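Local coordinates for protein 3'-5'-exonuclease (Saccharomyces cerevisiae, PDB 3E2V) that cuts double-stranded DNA and trims it from the 3' to the 5' end, as a metal-dependent nuclease of the TatD family, at residues 44-49 with 348-353; 88-93 with 163-168; 154-159 with 192-197; 205-210 with 263-268; 326-331 with 362-367. One frame throughout, in Å; residues are numbered along the deposited sequence.

Contact 1. Residues 44-49 with 348-353; sequences LERAAQ and EELYMV
Arg46 and Leu350 lie against each other along their aliphatic parts, and between them they account for most of the 274 Å² buried where the helix ending at Gln49 meets the chain leading into strand 351-353. The methylene carbons of Arg46 do the touching: its CG is 3.7 Å from CB of Leu350 and equally near CD1 of the same leucine. The branches of Leu350 then part, CD1 lying 4.1 Å from OE1 of Gln49 and CD2 reaching the carboxylate end of Glu45, so that one leucine sits among three residues of a single helical face.

Beyond CD the arginine turns. Its third torsion, -73°, bends the chain and brings one face of the guanidinium under O of Tyr351, which stands toward the rim, 3.0 Å from NH1. That approach from above the plane gives a poor angle for hydrogen bonding and is probably no more than an electrostatic contact. CG of Met352 comes up obliquely, 4.0 Å from NE of Arg46. Two of the arginine's nitrogens are engaged elsewhere: NE in a salt bridge with Glu358, NH2 in one with Asp39. Strand 351-353 itself pairs with strand 334-336 in a small parallel sheet separate from the barrel, and the contact therefore joins that sheet to helix 40-49. The chemistry implies a divided arginine, whose stem serves as hydrophobic packing while its charge is probably balanced by two acids outside the interface.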
# COMPACT_ATOMS: atom_id res chain seq x y z
N LEU A 44 -17.09 1.76 5.22
CA LEU A 44 -16.32 2.43 6.26
C LEU A 44 -17.00 2.29 7.62
O LEU A 44 -16.31 2.15 8.63
CB LEU A 44 -16.04 3.89 5.88
CG LEU A 44 -15.12 4.06 4.66
CD1 LEU A 44 -15.19 5.48 4.09
CD2 LEU A 44 -13.66 3.66 4.94
N GLU A 45 -18.33 2.32 7.63
CA GLU A 45 -19.10 2.06 8.86
C GLU A 45 -18.83 0.65 9.40
O GLU A 45 -18.67 0.47 10.62
CB GLU A 45 -20.59 2.32 8.61
CG GLU A 45 -20.87 3.79 8.33
CD GLU A 45 -22.30 4.11 7.88
OE1 GLU A 45 -23.09 3.18 7.63
OE2 GLU A 45 -22.61 5.32 7.79
N ARG A 46 -18.78 -0.35 8.52
CA ARG A 46 -18.45 -1.72 8.93
C ARG A 46 -17.05 -1.78 9.55
O ARG A 46 -16.84 -2.42 10.59
CB ARG A 46 -18.54 -2.71 7.77
CG ARG A 46 -19.96 -2.96 7.31
CD ARG A 46 -20.01 -4.08 6.31
NE ARG A 46 -19.49 -3.76 4.97
CZ ARG A 46 -20.19 -3.13 4.02
NH1 ARG A 46 -21.42 -2.65 4.28
NH2 ARG A 46 -19.65 -2.93 2.83
N ALA A 47 -16.09 -1.11 8.91
CA ALA A 47 -14.73 -1.10 9.43
C ALA A 47 -14.65 -0.46 10.82
O ALA A 47 -13.99 -0.97 11.72
CB ALA A 47 -13.79 -0.40 8.43
N ALA A 48 -15.34 0.67 10.99
CA ALA A 48 -15.34 1.40 12.27
C ALA A 48 -15.95 0.53 13.38
O ALA A 48 -15.46 0.50 14.52
CB ALA A 48 -16.09 2.71 12.16
N GLN A 49 -17.00 -0.19 13.03
CA GLN A 49 -17.66 -1.09 13.97
C GLN A 49 -16.73 -2.23 14.39
O GLN A 49 -16.84 -2.74 15.52
CB GLN A 49 -18.95 -1.64 13.35
CG GLN A 49 -19.79 -2.45 14.34
CD GLN A 49 -21.19 -2.73 13.84
OE1 GLN A 49 -21.85 -1.85 13.25
NE2 GLN A 49 -21.65 -3.94 14.07
N GLU A 348 -31.03 -0.78 7.35
CA GLU A 348 -30.03 -0.27 8.27
C GLU A 348 -28.91 -1.29 8.53
O GLU A 348 -27.78 -0.88 8.78
CB GLU A 348 -30.67 0.19 9.58
CG GLU A 348 -31.46 1.49 9.46
CD GLU A 348 -30.59 2.65 8.99
OE1 GLU A 348 -29.55 2.93 9.63
OE2 GLU A 348 -30.96 3.30 7.99
N GLU A 349 -29.23 -2.58 8.45
CA GLU A 349 -28.24 -3.65 8.63
C GLU A 349 -27.19 -3.60 7.51
O GLU A 349 -27.51 -3.26 6.37
CB GLU A 349 -28.89 -5.02 8.68
CG GLU A 349 -27.89 -6.15 8.89
CD GLU A 349 -28.53 -7.49 9.17
OE1 GLU A 349 -29.78 -7.57 9.22
OE2 GLU A 349 -27.78 -8.48 9.33
N LEU A 350 -25.96 -3.96 7.85
CA LEU A 350 -24.81 -3.84 6.95
C LEU A 350 -24.42 -5.18 6.36
O LEU A 350 -24.34 -6.19 7.07
CB LEU A 350 -23.63 -3.24 7.74
CG LEU A 350 -23.83 -1.81 8.25
CD1 LEU A 350 -22.76 -1.45 9.29
CD2 LEU A 350 -23.86 -0.78 7.12
N TYR A 351 -24.17 -5.19 5.06
CA TYR A 351 -23.89 -6.42 4.31
C TYR A 351 -22.61 -6.31 3.50
O TYR A 351 -22.32 -5.23 2.98
CB TYR A 351 -25.02 -6.71 3.32
CG TYR A 351 -26.30 -7.23 3.93
CD1 TYR A 351 -26.59 -8.59 3.90
CD2 TYR A 351 -27.23 -6.35 4.49
CE1 TYR A 351 -27.78 -9.07 4.44
CE2 TYR A 351 -28.41 -6.83 5.04
CZ TYR A 351 -28.67 -8.19 5.00
OH TYR A 351 -29.84 -8.68 5.54
N MET A 352 -21.89 -7.42 3.39
CA MET A 352 -20.67 -7.55 2.59
C MET A 352 -20.98 -8.29 1.30
O MET A 352 -22.07 -8.87 1.15
CB MET A 352 -19.57 -8.31 3.35
CG MET A 352 -19.26 -7.72 4.73
SD MET A 352 -18.04 -8.61 5.79
CE MET A 352 -16.51 -8.18 4.94
N VAL A 353 -20.03 -8.25 0.37
CA VAL A 353 -20.16 -8.94 -0.91
C VAL A 353 -19.19 -10.11 -0.94
O VAL A 353 -17.99 -9.94 -0.70
CB VAL A 353 -19.88 -7.97 -2.08
CG1 VAL A 353 -19.83 -8.76 -3.40
CG2 VAL A 353 -20.92 -6.85 -2.12

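Contact 2. Residues 88-93 with 163-168; sequences GVHPCC and GLDYDR
Pro91 meets almost nothing but backbone: its ring rests on the peptides around Leu164, at the point where the chain turns a corner at Gly163. CB of Pro91 lies 3.6 Å from O of Gly163, and CG is 3.8 Å from N of Asp165 and the same distance from CB of that aspartate. Replacing the proline ring with an alanine's methyl would probably open a gap over these peptides and leave the turn after His90 freer to move. Water 1 spans the segments further back: it accepts from N of Gly163 and is hydrogen-bonded to O of Val89.

With CG of Asp165 anti to the backbone N (chi1 -169°), the carboxylate passes the proline and comes to the edge of the His90 ring, OD2 standing 4.2 Å from CE1 of His90. This is proximity alone; OD2 is held by a salt bridge to Arg204 and a hydrogen bond from His202, while OD1 accepts from N of Asp167 in an Asx turn. The His90 ring is fixed by its own segment, because N of Cys92 donates to ND1 in the ring plane over 2.8 Å at 168°. The same turn carries a disulfide between the neighbours Cys92 and Cys93. His90 also lies beside Glu161, a magnesium-binding residue that carries no metal in this model, which places the contact among the loops at the C-terminal strand ends of a TIM barrel, where the metal sites of TatD-type hydrolases lie.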
# COMPACT_ATOMS: atom_id res chain seq x y z
N GLY A 88 1.84 8.52 -5.91
CA GLY A 88 2.97 7.85 -6.56
C GLY A 88 2.54 7.06 -7.77
O GLY A 88 1.35 6.92 -8.02
N VAL A 89 3.51 6.56 -8.52
CA VAL A 89 3.23 5.73 -9.70
C VAL A 89 3.85 4.35 -9.54
O VAL A 89 5.07 4.23 -9.39
CB VAL A 89 3.72 6.39 -11.02
CG1 VAL A 89 3.30 5.57 -12.23
CG2 VAL A 89 3.15 7.79 -11.13
N HIS A 90 3.00 3.34 -9.54
CA HIS A 90 3.34 1.94 -9.29
C HIS A 90 4.02 1.37 -10.54
O HIS A 90 3.79 1.88 -11.64
CB HIS A 90 1.98 1.28 -9.01
CG HIS A 90 1.98 -0.18 -8.71
ND1 HIS A 90 2.25 -1.14 -9.66
CD2 HIS A 90 1.57 -0.84 -7.61
CE1 HIS A 90 2.08 -2.34 -9.13
NE2 HIS A 90 1.64 -2.19 -7.89
N PRO A 91 4.86 0.34 -10.37
CA PRO A 91 5.48 -0.27 -11.54
C PRO A 91 4.48 -0.69 -12.65
O PRO A 91 4.88 -0.69 -13.83
CB PRO A 91 6.26 -1.46 -10.95
CG PRO A 91 5.69 -1.65 -9.56
CD PRO A 91 5.34 -0.27 -9.11
N CYS A 92 3.22 -1.00 -12.30
CA CYS A 92 2.13 -1.29 -13.27
C CYS A 92 2.02 -0.21 -14.32
O CYS A 92 1.58 -0.45 -15.44
CB CYS A 92 0.73 -1.30 -12.59
SG CYS A 92 0.19 0.29 -11.77
N CYS A 93 2.37 1.00 -13.92
CA CYS A 93 1.80 2.17 -14.55
C CYS A 93 2.85 3.17 -14.99
O CYS A 93 2.51 4.29 -15.40
CB CYS A 93 0.81 2.80 -13.58
SG CYS A 93 -0.60 1.64 -13.16
N GLY A 163 7.91 1.12 -6.73
CA GLY A 163 8.81 -0.01 -6.55
C GLY A 163 8.95 -0.82 -7.81
O GLY A 163 8.97 -0.28 -8.91
N LEU A 164 9.03 -2.13 -7.62
CA LEU A 164 9.31 -3.06 -8.72
C LEU A 164 8.36 -4.24 -8.65
O LEU A 164 8.06 -4.73 -7.56
CB LEU A 164 10.76 -3.55 -8.65
CG LEU A 164 11.88 -2.51 -8.70
CD1 LEU A 164 13.25 -3.18 -8.59
CD2 LEU A 164 11.81 -1.74 -10.00
N ASP A 165 7.89 -4.71 -9.81
CA ASP A 165 7.01 -5.87 -9.87
C ASP A 165 7.35 -6.71 -11.07
O ASP A 165 6.91 -6.44 -12.18
CB ASP A 165 5.55 -5.43 -9.93
CG ASP A 165 4.57 -6.59 -9.73
OD1 ASP A 165 4.92 -7.75 -10.02
OD2 ASP A 165 3.45 -6.34 -9.24
N TYR A 166 8.15 -7.74 -10.83
CA TYR A 166 8.66 -8.59 -11.91
C TYR A 166 7.67 -9.69 -12.29
O TYR A 166 7.96 -10.47 -13.19
CB TYR A 166 10.04 -9.12 -11.55
CG TYR A 166 11.15 -8.06 -11.56
CD1 TYR A 166 10.87 -6.71 -11.81
CD2 TYR A 166 12.48 -8.40 -11.32
CE1 TYR A 166 11.88 -5.74 -11.82
CE2 TYR A 166 13.51 -7.43 -11.33
CZ TYR A 166 13.20 -6.11 -11.59
OH TYR A 166 14.19 -5.16 -11.60
N ASP A 167 6.52 -9.74 -11.61
CA ASP A 167 5.41 -10.60 -12.06
C ASP A 167 4.55 -9.88 -13.09
O ASP A 167 3.55 -10.44 -13.56
CB ASP A 167 4.50 -10.97 -10.88
CG ASP A 167 5.10 -12.01 -9.95
OD1 ASP A 167 6.30 -12.32 -10.05
OD2 ASP A 167 4.34 -12.53 -9.11
N ARG A 168 4.90 -8.64 -13.43
CA ARG A 168 4.04 -7.80 -14.29
C ARG A 168 4.79 -7.16 -15.45
O ARG A 168 4.50 -6.04 -15.85
CB ARG A 168 3.35 -6.73 -13.45
CG ARG A 168 2.39 -7.27 -12.38
CD ARG A 168 1.07 -7.74 -12.96
NE ARG A 168 0.11 -8.17 -11.94
CZ ARG A 168 0.14 -9.34 -11.30
NH1 ARG A 168 1.11 -10.22 -11.54
NH2 ARG A 168 -0.79 -9.63 -10.39
O HOH W 1 7.48 2.81 -9.17

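Contact 3. Residues 154-159 with 192-197; sequences TSFRSI and DKLSSY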
# COMPACT_ATOMS: atom_id res chain seq x y z
N THR A 154 -3.06 18.17 5.96
CA THR A 154 -3.21 17.37 4.73
C THR A 154 -3.45 15.88 4.98
O THR A 154 -2.90 15.31 5.92
CB THR A 154 -1.99 17.54 3.80
OG1 THR A 154 -2.25 16.83 2.58
CG2 THR A 154 -0.70 17.03 4.44
N SER A 155 -4.25 15.28 4.10
CA SER A 155 -4.51 13.84 4.12
C SER A 155 -3.45 13.05 3.36
O SER A 155 -3.42 11.82 3.47
CB SER A 155 -5.87 13.50 3.50
OG SER A 155 -6.92 14.25 4.10
N PHE A 156 -2.61 13.75 2.60
CA PHE A 156 -1.48 13.12 1.88
C PHE A 156 -0.38 12.79 2.87
O PHE A 156 0.25 13.71 3.41
CB PHE A 156 -0.97 14.10 0.79
CG PHE A 156 0.36 13.73 0.17
CD1 PHE A 156 0.67 12.42 -0.19
CD2 PHE A 156 1.28 14.73 -0.09
CE1 PHE A 156 1.91 12.12 -0.79
CE2 PHE A 156 2.49 14.45 -0.69
CZ PHE A 156 2.83 13.14 -1.03
N ARG A 157 -0.14 11.50 3.13
CA ARG A 157 0.78 11.11 4.22
C ARG A 157 1.94 10.20 3.82
O ARG A 157 2.80 9.95 4.64
CB ARG A 157 0.03 10.43 5.39
CG ARG A 157 -0.96 11.32 6.16
CD ARG A 157 -0.29 12.48 6.87
NE ARG A 157 -1.27 13.33 7.56
CZ ARG A 157 -1.67 13.17 8.82
NH1 ARG A 157 -1.19 12.19 9.57
NH2 ARG A 157 -2.56 14.01 9.34
N SER A 158 1.98 9.73 2.57
CA SER A 158 3.05 8.81 2.18
C SER A 158 3.25 8.86 0.68
O SER A 158 2.29 9.00 -0.08
CB SER A 158 2.68 7.38 2.61
OG SER A 158 3.73 6.45 2.31
N ILE A 159 4.51 8.75 0.25
CA ILE A 159 4.85 8.70 -1.18
C ILE A 159 4.89 7.24 -1.60
O ILE A 159 5.65 6.44 -1.03
CB ILE A 159 6.19 9.43 -1.43
CG1 ILE A 159 5.97 10.95 -1.24
CG2 ILE A 159 6.73 9.12 -2.82
CD1 ILE A 159 7.27 11.75 -1.05
N ASP A 192 12.82 19.47 1.81
CA ASP A 192 12.76 18.99 3.19
C ASP A 192 11.43 18.34 3.57
O ASP A 192 11.41 17.34 4.28
CB ASP A 192 13.12 20.10 4.19
CG ASP A 192 14.59 20.50 4.13
OD1 ASP A 192 15.41 19.80 3.49
OD2 ASP A 192 14.92 21.53 4.75
N LYS A 193 10.33 18.91 3.10
CA LYS A 193 9.01 18.41 3.48
C LYS A 193 8.78 17.00 2.94
O LYS A 193 8.44 16.10 3.69
CB LYS A 193 7.91 19.35 3.03
CG LYS A 193 6.55 19.08 3.70
CD LYS A 193 5.43 19.97 3.13
CE LYS A 193 5.56 21.44 3.53
NZ LYS A 193 4.59 22.33 2.79
N LEU A 194 9.01 16.82 1.64
CA LEU A 194 8.85 15.50 1.05
C LEU A 194 9.85 14.50 1.60
O LEU A 194 9.53 13.33 1.75
CB LEU A 194 8.94 15.55 -0.47
CG LEU A 194 7.86 16.39 -1.19
CD1 LEU A 194 7.95 16.19 -2.69
CD2 LEU A 194 6.44 16.08 -0.67
N SER A 195 11.06 14.96 1.91
CA SER A 195 12.11 14.07 2.44
C SER A 195 11.70 13.36 3.73
O SER A 195 12.22 12.30 4.04
CB SER A 195 13.42 14.82 2.64
OG SER A 195 14.00 15.21 1.40
N SER A 196 10.77 13.95 4.47
CA SER A 196 10.33 13.40 5.75
C SER A 196 9.20 12.40 5.57
O SER A 196 8.89 11.65 6.50
CB SER A 196 9.88 14.53 6.69
OG SER A 196 8.70 15.17 6.21
N TYR A 197 8.57 12.41 4.40
CA TYR A 197 7.44 11.49 4.16
C TYR A 197 7.89 10.04 4.15
O TYR A 197 8.92 9.71 3.57
CB TYR A 197 6.78 11.80 2.82
CG TYR A 197 5.62 12.77 2.90
CD1 TYR A 197 5.79 14.05 3.43
CD2 TYR A 197 4.37 12.41 2.44
CE1 TYR A 197 4.71 14.94 3.51
CE2 TYR A 197 3.28 13.29 2.52
CZ TYR A 197 3.46 14.55 3.05
OH TYR A 197 2.39 15.43 3.13
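Tyr197 slants across Phe156, the two rings inclined at 39° with centroids 4.5 Å apart, CE2 of the tyrosine sitting over the centre of one face of the phenylalanine. The tyrosine reaches past the ring with its hydroxyl, which donates to O of Phe156 over 2.8 Å. It comes from above the carbonyl plane, 35° out of it. Phe156 thus offers its partner both a ring face and a backbone acceptor. CG of Phe156 stands anti to the backbone N (chi1 167°), which carries its ring to the side where Tyr197 and Leu194 lie. CD2 of Leu194 meets the edge of this ring, near its plane.

Strand 156-165 is one of the eight parallel strands of the TIM barrel, and Tyr197 belongs to the turn that leads from helix 192-195 into the next strand, 199-204. The packing thus lies in a beta-alpha-beta crossover. Nearer the backbone of the tyrosine, CD1 of Ile159 lies 3.9 Å from CB of Tyr197. Just ahead of the strand Thr154 OG1 accepts from N of Phe156 in an ST turn and is also hydrogen-bonded to O of Gln148, while CG2 of Thr154 approaches the tyrosine hydroxyl to 3.7 Å.

Contact 4. Residues 205-210 with 263-268; sequences SACDDF and QKLLNL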
# COMPACT_ATOMS: atom_id res chain seq x y z
N SER A 205 8.83 -10.22 -6.47
CA SER A 205 9.76 -11.03 -7.27
C SER A 205 10.97 -10.26 -7.79
O SER A 205 11.55 -10.61 -8.82
CB SER A 205 9.03 -11.74 -8.42
OG SER A 205 7.91 -12.45 -7.92
N ALA A 206 11.35 -9.21 -7.08
CA ALA A 206 12.37 -8.28 -7.53
C ALA A 206 13.32 -7.90 -6.38
O ALA A 206 13.85 -6.80 -6.37
CB ALA A 206 11.71 -7.02 -8.08
N CYS A 207 13.53 -8.80 -5.42
CA CYS A 207 14.18 -8.38 -4.19
C CYS A 207 15.58 -7.82 -4.41
O CYS A 207 15.91 -6.74 -3.90
CB CYS A 207 14.19 -9.51 -3.17
SG CYS A 207 14.60 -8.92 -1.49
N ASP A 208 16.42 -8.53 -5.16
CA ASP A 208 17.80 -8.07 -5.32
C ASP A 208 17.88 -6.69 -5.98
O ASP A 208 18.62 -5.82 -5.51
CB ASP A 208 18.66 -9.09 -6.06
CG ASP A 208 19.02 -10.29 -5.20
OD1 ASP A 208 18.93 -10.24 -3.95
OD2 ASP A 208 19.40 -11.31 -5.80
N ASP A 209 17.11 -6.48 -7.06
CA ASP A 209 17.13 -5.19 -7.74
C ASP A 209 16.52 -4.07 -6.88
O ASP A 209 16.99 -2.93 -6.93
CB ASP A 209 16.39 -5.26 -9.07
CG ASP A 209 17.18 -6.01 -10.15
OD1 ASP A 209 18.32 -6.45 -9.88
OD2 ASP A 209 16.66 -6.16 -11.27
N PHE A 210 15.49 -4.41 -6.11
CA PHE A 210 14.81 -3.45 -5.22
C PHE A 210 15.80 -2.99 -4.16
O PHE A 210 15.97 -1.79 -3.93
CB PHE A 210 13.62 -4.20 -4.61
CG PHE A 210 12.76 -3.41 -3.64
CD1 PHE A 210 11.79 -2.52 -4.10
CD2 PHE A 210 12.82 -3.68 -2.28
CE1 PHE A 210 10.93 -1.86 -3.20
CE2 PHE A 210 11.97 -3.02 -1.37
CZ PHE A 210 11.04 -2.10 -1.84
N GLN A 263 15.22 -11.30 5.15
CA GLN A 263 16.46 -10.90 5.79
C GLN A 263 17.18 -9.79 4.99
O GLN A 263 17.73 -8.86 5.57
CB GLN A 263 17.35 -12.11 6.04
CG GLN A 263 16.76 -13.08 7.07
CD GLN A 263 16.44 -12.40 8.40
OE1 GLN A 263 17.27 -11.67 8.95
NE2 GLN A 263 15.24 -12.63 8.91
N LYS A 264 17.14 -9.88 3.66
CA LYS A 264 17.73 -8.81 2.85
C LYS A 264 17.03 -7.48 3.12
O LYS A 264 17.70 -6.44 3.21
CB LYS A 264 17.65 -9.16 1.36
CG LYS A 264 18.58 -10.31 0.93
CD LYS A 264 18.28 -10.78 -0.48
CE LYS A 264 19.28 -11.84 -0.90
NZ LYS A 264 18.97 -12.44 -2.23
N LEU A 265 15.70 -7.50 3.24
CA LEU A 265 14.97 -6.27 3.50
C LEU A 265 15.26 -5.72 4.90
O LEU A 265 15.51 -4.52 5.06
CB LEU A 265 13.46 -6.49 3.30
CG LEU A 265 13.02 -6.82 1.86
CD1 LEU A 265 11.55 -7.18 1.88
CD2 LEU A 265 13.25 -5.64 0.94
N LEU A 266 15.25 -6.59 5.91
CA LEU A 266 15.47 -6.14 7.28
C LEU A 266 16.85 -5.56 7.48
O LEU A 266 17.03 -4.62 8.27
CB LEU A 266 15.21 -7.26 8.30
CG LEU A 266 13.77 -7.77 8.37
CD1 LEU A 266 13.71 -9.02 9.24
CD2 LEU A 266 12.80 -6.71 8.91
N ASN A 267 17.82 -6.11 6.75
CA ASN A 267 19.22 -5.69 6.88
C ASN A 267 19.53 -4.42 6.07
O ASN A 267 20.55 -3.76 6.31
CB ASN A 267 20.14 -6.85 6.51
CG ASN A 267 20.17 -7.94 7.58
OD1 ASN A 267 20.11 -7.65 8.78
ND2 ASN A 267 20.25 -9.19 7.15
N LEU A 268 18.66 -4.09 5.12
CA LEU A 268 18.84 -2.88 4.32
C LEU A 268 18.87 -1.62 5.20
O LEU A 268 19.70 -0.73 4.98
CB LEU A 268 17.73 -2.80 3.26
CG LEU A 268 17.54 -1.54 2.42
CD1 LEU A 268 18.76 -1.30 1.53
CD2 LEU A 268 16.29 -1.70 1.58
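The first turn of helix 207-219 faces the last turns of helix 259-268, with CA of Cys207 and CA of Lys264 the nearest pair at 7.9 Å. Side chains fill that interval in two layers. On the outer side Lys264 stretches out fully beyond CG, each later torsion within about 11° of 180°, and this delivers NZ to Asp208. The ammonium group donates to OD1 of Asp208 at 2.8 Å, using the syn lone pair of the carboxylate oxygen, in a salt bridge on the solvent side. A methionine in place of the lysine would probably keep much of the aliphatic reach but leave the Asp208 carboxylate without its counter-charge.

The inner layer is apolar. SG of Cys207 lies 4.2 Å from CB of Lys264 and 4.3 Å from CG of Leu265, loose van der Waals contacts beneath the ion pair. Deeper still, CD2 of Leu265 meets the ring of Phe210 at its edge, 3.7 Å from CE2, the two side chains crossing at about a right angle. Phe210 also packs on Leu164, Leu201 and Met203 of strands 156-165 and 199-204. Helices lying side by side outside a parallel sheet, here with Phe210 packed on the strands and Leu265 on Phe210, are the outer layer of a TIM barrel.

Contact 5. Residues 326-331 with 362-367; sequences RDFEYP and MEQVAI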
# COMPACT_ATOMS: atom_id res chain seq x y z
N ARG A 326 -13.43 -18.57 20.93
CA ARG A 326 -13.24 -17.16 21.29
C ARG A 326 -14.37 -16.22 20.86
O ARG A 326 -14.18 -15.01 20.81
CB ARG A 326 -11.89 -16.65 20.76
N ASP A 327 -15.54 -16.79 20.56
CA ASP A 327 -16.73 -16.00 20.24
C ASP A 327 -16.58 -15.11 18.99
O ASP A 327 -17.15 -14.02 18.93
CB ASP A 327 -17.14 -15.13 21.43
N PHE A 328 -15.82 -15.59 18.00
CA PHE A 328 -15.51 -14.77 16.82
C PHE A 328 -16.51 -14.97 15.69
O PHE A 328 -16.84 -16.10 15.32
CB PHE A 328 -14.08 -15.04 16.33
CG PHE A 328 -13.64 -14.11 15.22
CD1 PHE A 328 -13.37 -12.77 15.48
CD2 PHE A 328 -13.52 -14.59 13.91
CE1 PHE A 328 -12.98 -11.90 14.45
CE2 PHE A 328 -13.12 -13.72 12.88
CZ PHE A 328 -12.85 -12.38 13.16
N GLU A 329 -16.98 -13.85 15.13
CA GLU A 329 -17.92 -13.88 14.01
C GLU A 329 -17.21 -13.83 12.66
O GLU A 329 -16.51 -12.84 12.36
CB GLU A 329 -18.92 -12.72 14.14
N TYR A 330 -17.36 -14.90 11.88
CA TYR A 330 -16.84 -15.02 10.52
C TYR A 330 -17.99 -15.44 9.60
O TYR A 330 -18.64 -16.46 9.84
CB TYR A 330 -15.70 -16.05 10.47
CG TYR A 330 -15.05 -16.25 9.11
CD1 TYR A 330 -13.95 -15.49 8.73
CD2 TYR A 330 -15.52 -17.23 8.22
CE1 TYR A 330 -13.33 -15.69 7.49
CE2 TYR A 330 -14.91 -17.42 6.97
CZ TYR A 330 -13.81 -16.65 6.61
OH TYR A 330 -13.20 -16.84 5.39
N PRO A 331 -18.29 -14.64 8.55
CA PRO A 331 -17.75 -13.31 8.29
C PRO A 331 -18.26 -12.29 9.31
O PRO A 331 -19.16 -12.60 10.10
CB PRO A 331 -18.28 -12.99 6.90
CG PRO A 331 -19.55 -13.78 6.79
CD PRO A 331 -19.26 -15.05 7.51
N MET A 362 -9.47 -6.41 9.10
CA MET A 362 -8.20 -6.22 9.81
C MET A 362 -8.05 -7.18 10.99
O MET A 362 -6.98 -7.76 11.21
CB MET A 362 -8.09 -4.77 10.30
CG MET A 362 -7.61 -3.82 9.20
SD MET A 362 -5.84 -4.05 8.63
CE MET A 362 -5.01 -3.26 10.07
N GLU A 363 -9.13 -7.33 11.75
CA GLU A 363 -9.12 -8.20 12.92
C GLU A 363 -8.73 -9.63 12.59
O GLU A 363 -8.12 -10.31 13.43
CB GLU A 363 -10.46 -8.14 13.64
CG GLU A 363 -11.65 -8.61 12.83
CD GLU A 363 -12.96 -8.45 13.56
OE1 GLU A 363 -12.95 -8.11 14.77
OE2 GLU A 363 -14.02 -8.64 12.91
N GLN A 364 -9.05 -10.11 11.39
CA GLN A 364 -8.67 -11.46 10.98
C GLN A 364 -7.17 -11.55 10.78
O GLN A 364 -6.55 -12.53 11.15
CB GLN A 364 -9.39 -11.87 9.69
CG GLN A 364 -10.90 -11.93 9.80
CD GLN A 364 -11.56 -12.26 8.47
OE1 GLN A 364 -10.90 -12.59 7.51
NE2 GLN A 364 -12.88 -12.15 8.43
N VAL A 365 -6.58 -10.53 10.17
CA VAL A 365 -5.13 -10.54 9.96
C VAL A 365 -4.43 -10.54 11.33
O VAL A 365 -3.48 -11.31 11.54
CB VAL A 365 -4.67 -9.35 9.09
CG1 VAL A 365 -3.18 -9.46 8.74
CG2 VAL A 365 -5.52 -9.28 7.83
N ALA A 366 -4.93 -9.73 12.26
CA ALA A 366 -4.32 -9.62 13.59
C ALA A 366 -4.40 -10.96 14.34
O ALA A 366 -3.43 -11.40 14.95
CB ALA A 366 -5.00 -8.52 14.39
N ILE A 367 -5.55 -11.64 14.24
CA ILE A 367 -5.71 -12.94 14.90
C ILE A 367 -4.68 -13.92 14.36
O ILE A 367 -3.98 -14.60 15.12
CB ILE A 367 -7.12 -13.52 14.65
CG1 ILE A 367 -8.11 -12.81 15.56
CG2 ILE A 367 -7.15 -15.05 14.90
CD1 ILE A 367 -9.58 -13.01 15.10
O HOH W 2 -16.15 -10.25 13.66
O HOH W 3 -14.60 -12.19 10.36
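Phe328 lies beneath the tip of Ile367, whose CD1 stands over one ring face in a CH-pi contact, 3.8 Å from the ring centroid and 17° off the normal. The other neighbours come to the rim of the same ring. CD of Glu363 is 3.6 Å from CE1 of Phe328, with the carboxylate turned 73° to the ring, and CG of Gln364 lies 3.9 Å from CZ. Three residues of one helical surface thus meet this ring, one over a face and two at the edge. Glu363 gets there with CG between the backbone N and the carbonyl carbon (chi1 62°), and its OE1 is held in a salt bridge by Arg50.

Helix 362-373 packs on strands 14-16 and 298-300, the first and last of the eight in the TIM barrel, and the loop 326-331 lies on its outer side, between helix 316-325 and the small separate sheet of strand 334-336. Tyr330, just before a cis peptide bond to Pro331, supplies the second ring. NE2 of Gln364 approaches its CD1 obliquely at 3.5 Å, while the tyrosine hydroxyl is hydrogen-bonded to O of Ile309. Two waters complete the polar side, both donating to O of Glu329: water 2 donates also to OE2 of Glu363, and water 3 accepts from NE2 of Gln364 over 2.6 Å.

Following the chain from its N terminus, helix 40-49 opens contact 1, whose partner strand comes some 300 residues later, so contacts 2, 3 and 4 all lie within the loop it spans. Contact 2 opens at 88-93, and contact 3 opens at 154-159 before contact 2 closes at 163-168; the two cross and share strand 156-165. Contact 3 closes at 192-197, and contact 4 follows in series, joining two outer helices and touching contact 2 through Tyr166 and Asp209. Contact 5 opens at 326-331, inside contact 1, but closes beyond it at 362-367, so these two cross and join the small second sheet and its flanking loop to helices 40-49 and 362-373.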